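Local coordinates for protein branched-chain-amino-acid aminotransferase (Pseudomonas sp. UW4, PDB 6JIF) that probably catalyses the reversible, pyridoxal-5'-phosphate-dependent transfer of amino groups between branched-chain amino acids and 2-oxo acids, at residues H235-E240 against E286-I291. Numbering follows the deposited sequence.
Sequences HTKIEE and EGDVFI. With PLP (pyridoxal-5'-phosphate), chain D.
A single beta bridge, Lys237 with Phe290, ties the chain running into strand 238-241, which carries cofactor-binding Glu240, to the chain leaving strand 284-287. Two backbone bonds make it: Ile291 N gives a nearly straight bond to Thr236 O (2.9 Å), and Ile238 N reaches Val289 O at 2.9 Å. The same two residues are joined a second time through a water, which donates to Ile238 O and accepts from Val289 N. On the inner side Ile238 CD1 packs against Val289 CG1 and Ile291 CD1, both at 4.0 Å, with Phe246 covering Ile238 and Val289. On the outer side Lys237 runs alongside the Phe290 ring, CG 3.8 Å from CD1. Lys237 CD passes 3.6 Å from Asp288 CG, and a bend at chi3 (-67°) sets NZ where a water joins it to Asp288 OD1, 4.4 Å away and beyond a salt bridge. Past the classic bulge that Glu239 and Glu240 form opposite Tyr229, Glu240 OE1 lies 2.8 Å from PLP N1, while OE2 accepts from Leu264 N. A glutamine in place of Glu240 would probably leave the pyridine nitrogen without its carboxylate partner. A glutamate at this nitrogen is the arrangement found in fold-type IV aminotransferases.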
loop_
_atom_site.group_PDB
_atom_site.type_symbol
_atom_site.label_atom_id
_atom_site.label_comp_id
_atom_site.label_asym_id
_atom_site.label_seq_id
_atom_site.Cartn_x
_atom_site.Cartn_y
_atom_site.Cartn_z
ATOM N N HIS B 235 -20.424 5.029 2.849
ATOM C CA HIS B 235 -20.554 4.278 4.092
ATOM C C HIS B 235 -22.014 3.937 4.335
ATOM O O HIS B 235 -22.522 3.959 5.466
ATOM C CB HIS B 235 -19.942 5.015 5.270
ATOM C CG HIS B 235 -18.457 4.879 5.295
ATOM N ND1 HIS B 235 -17.775 4.309 6.340
ATOM C CD2 HIS B 235 -17.518 5.229 4.382
ATOM C CE1 HIS B 235 -16.478 4.278 6.063
ATOM N NE2 HIS B 235 -16.292 4.856 4.897
ATOM N N THR B 236 -22.655 3.470 3.272
ATOM C CA THR B 236 -23.999 2.918 3.417
ATOM C C THR B 236 -24.116 1.440 3.070
ATOM O O THR B 236 -25.176 0.856 3.332
ATOM C CB THR B 236 -25.004 3.713 2.565
ATOM O OG1 THR B 236 -24.648 3.655 1.179
ATOM C CG2 THR B 236 -25.071 5.147 3.077
ATOM N N LYS B 237 -23.080 0.831 2.492
ATOM C CA LYS B 237 -23.164 -0.531 1.950
ATOM C C LYS B 237 -21.974 -1.362 2.410
ATOM O O LYS B 237 -20.848 -0.878 2.419
ATOM C CB LYS B 237 -23.206 -0.473 0.388
ATOM C CG LYS B 237 -24.488 0.101 -0.172
ATOM C CD LYS B 237 -24.355 0.501 -1.674
ATOM C CE LYS B 237 -23.399 1.656 -1.848
ATOM N NZ LYS B 237 -23.505 2.359 -3.201
ATOM N N ILE B 238 -22.211 -2.619 2.796
ATOM C CA ILE B 238 -21.106 -3.497 3.193
ATOM C C ILE B 238 -20.244 -3.849 1.994
ATOM O O ILE B 238 -20.751 -4.184 0.921
ATOM C CB ILE B 238 -21.669 -4.781 3.822
ATOM C CG1 ILE B 238 -22.383 -4.409 5.118
ATOM C CG2 ILE B 238 -20.554 -5.837 4.091
ATOM C CD1 ILE B 238 -23.135 -5.573 5.772
ATOM N N GLU B 239 -18.932 -3.811 2.185
ATOM C CA GLU B 239 -17.982 -4.242 1.162
ATOM C C GLU B 239 -17.143 -5.437 1.574
ATOM O O GLU B 239 -17.035 -6.385 0.799
ATOM C CB GLU B 239 -17.077 -3.091 0.781
ATOM C CG GLU B 239 -17.843 -1.957 0.145
ATOM C CD GLU B 239 -17.132 -1.412 -1.097
ATOM O OE1 GLU B 239 -15.876 -1.496 -1.139
ATOM O OE2 GLU B 239 -17.849 -0.919 -2.017
ATOM N N GLU B 240 -16.542 -5.429 2.776
ATOM C CA GLU B 240 -15.618 -6.500 3.142
ATOM C C GLU B 240 -15.687 -6.747 4.634
ATOM O O GLU B 240 -15.912 -5.828 5.421
ATOM C CB GLU B 240 -14.135 -6.211 2.817
ATOM C CG GLU B 240 -13.827 -5.936 1.356
ATOM C CD GLU B 240 -13.675 -7.200 0.551
ATOM O OE1 GLU B 240 -13.896 -8.312 1.107
ATOM O OE2 GLU B 240 -13.303 -7.086 -0.629
ATOM N N GLU B 286 -25.770 -10.673 -6.562
ATOM C CA GLU B 286 -24.592 -9.835 -6.393
ATOM C C GLU B 286 -25.023 -8.384 -6.529
ATOM O O GLU B 286 -25.445 -7.954 -7.601
ATOM C CB GLU B 286 -23.511 -10.186 -7.398
ATOM C CG GLU B 286 -23.017 -11.599 -7.254
ATOM C CD GLU B 286 -21.939 -11.871 -8.276
ATOM O OE1 GLU B 286 -20.928 -11.116 -8.270
ATOM O OE2 GLU B 286 -22.122 -12.790 -9.102
ATOM N N GLY B 287 -24.981 -7.643 -5.436
ATOM C CA GLY B 287 -25.536 -6.304 -5.545
ATOM C C GLY B 287 -25.233 -5.422 -4.344
ATOM O O GLY B 287 -24.185 -5.588 -3.723
ATOM N N ASP B 288 -26.125 -4.505 -3.998
ATOM C CA ASP B 288 -25.897 -3.562 -2.895
ATOM C C ASP B 288 -26.450 -4.174 -1.616
ATOM O O ASP B 288 -27.625 -4.565 -1.563
ATOM C CB ASP B 288 -26.594 -2.233 -3.149
ATOM C CG ASP B 288 -25.951 -1.423 -4.253
ATOM O OD1 ASP B 288 -24.754 -1.657 -4.553
ATOM O OD2 ASP B 288 -26.638 -0.507 -4.783
ATOM N N VAL B 289 -25.611 -4.246 -0.594
ATOM C CA VAL B 289 -25.960 -4.793 0.716
ATOM C C VAL B 289 -25.980 -3.603 1.685
ATOM O O VAL B 289 -24.942 -3.155 2.180
ATOM C CB VAL B 289 -24.974 -5.889 1.145
ATOM C CG1 VAL B 289 -25.325 -6.432 2.545
ATOM C CG2 VAL B 289 -24.977 -7.165 0.133
ATOM N N PHE B 290 -27.163 -3.065 1.957
ATOM C CA PHE B 290 -27.256 -1.878 2.806
ATOM C C PHE B 290 -27.052 -2.176 4.290
ATOM O O PHE B 290 -27.634 -3.117 4.855
ATOM C CB PHE B 290 -28.603 -1.217 2.551
ATOM C CG PHE B 290 -28.664 -0.551 1.199
ATOM C CD1 PHE B 290 -28.016 0.680 0.986
ATOM C CD2 PHE B 290 -29.364 -1.110 0.156
ATOM C CE1 PHE B 290 -28.056 1.303 -0.282
ATOM C CE2 PHE B 290 -29.405 -0.504 -1.131
ATOM C CZ PHE B 290 -28.771 0.702 -1.334
ATOM N N ILE B 291 -26.269 -1.318 4.956
ATOM C CA ILE B 291 -25.990 -1.580 6.389
ATOM C C ILE B 291 -27.204 -1.269 7.269
ATOM O O ILE B 291 -27.300 -1.802 8.390
ATOM C CB ILE B 291 -24.734 -0.794 6.825
ATOM C CG1 ILE B 291 -24.260 -1.218 8.224
ATOM C CG2 ILE B 291 -25.030 0.740 6.801
ATOM C CD1 ILE B 291 -24.029 -2.717 8.414
HETATM N N1 PLP D . -11.569 -9.868 0.757
HETATM C C2 PLP D . -10.349 -9.267 0.828
HETATM C C2A PLP D . -10.332 -7.809 1.164
HETATM C C3 PLP D . -9.185 -9.981 0.536
HETATM O O3 PLP D . -7.973 -9.341 0.560
HETATM C C4 PLP D . -9.271 -11.360 0.212
HETATM C C4A PLP D . -8.066 -12.125 -0.304
HETATM C C5 PLP D . -10.557 -11.932 0.177
HETATM C C6 PLP D . -11.660 -11.174 0.431
HETATM C C5A PLP D . -10.831 -13.382 -0.072
HETATM O O4P PLP D . -10.269 -13.802 -1.257
HETATM P P PLP D . -10.064 -15.367 -1.489
HETATM O O1P PLP D . -11.379 -16.085 -1.303
HETATM O O2P PLP D . -9.623 -15.407 -2.959
HETATM O O3P PLP D . -9.036 -15.947 -0.522
HETATM O O HOH W 1 -23.289 0.521 -5.423
HETATM O O HOH W 2 -22.714 -3.851 -0.993
#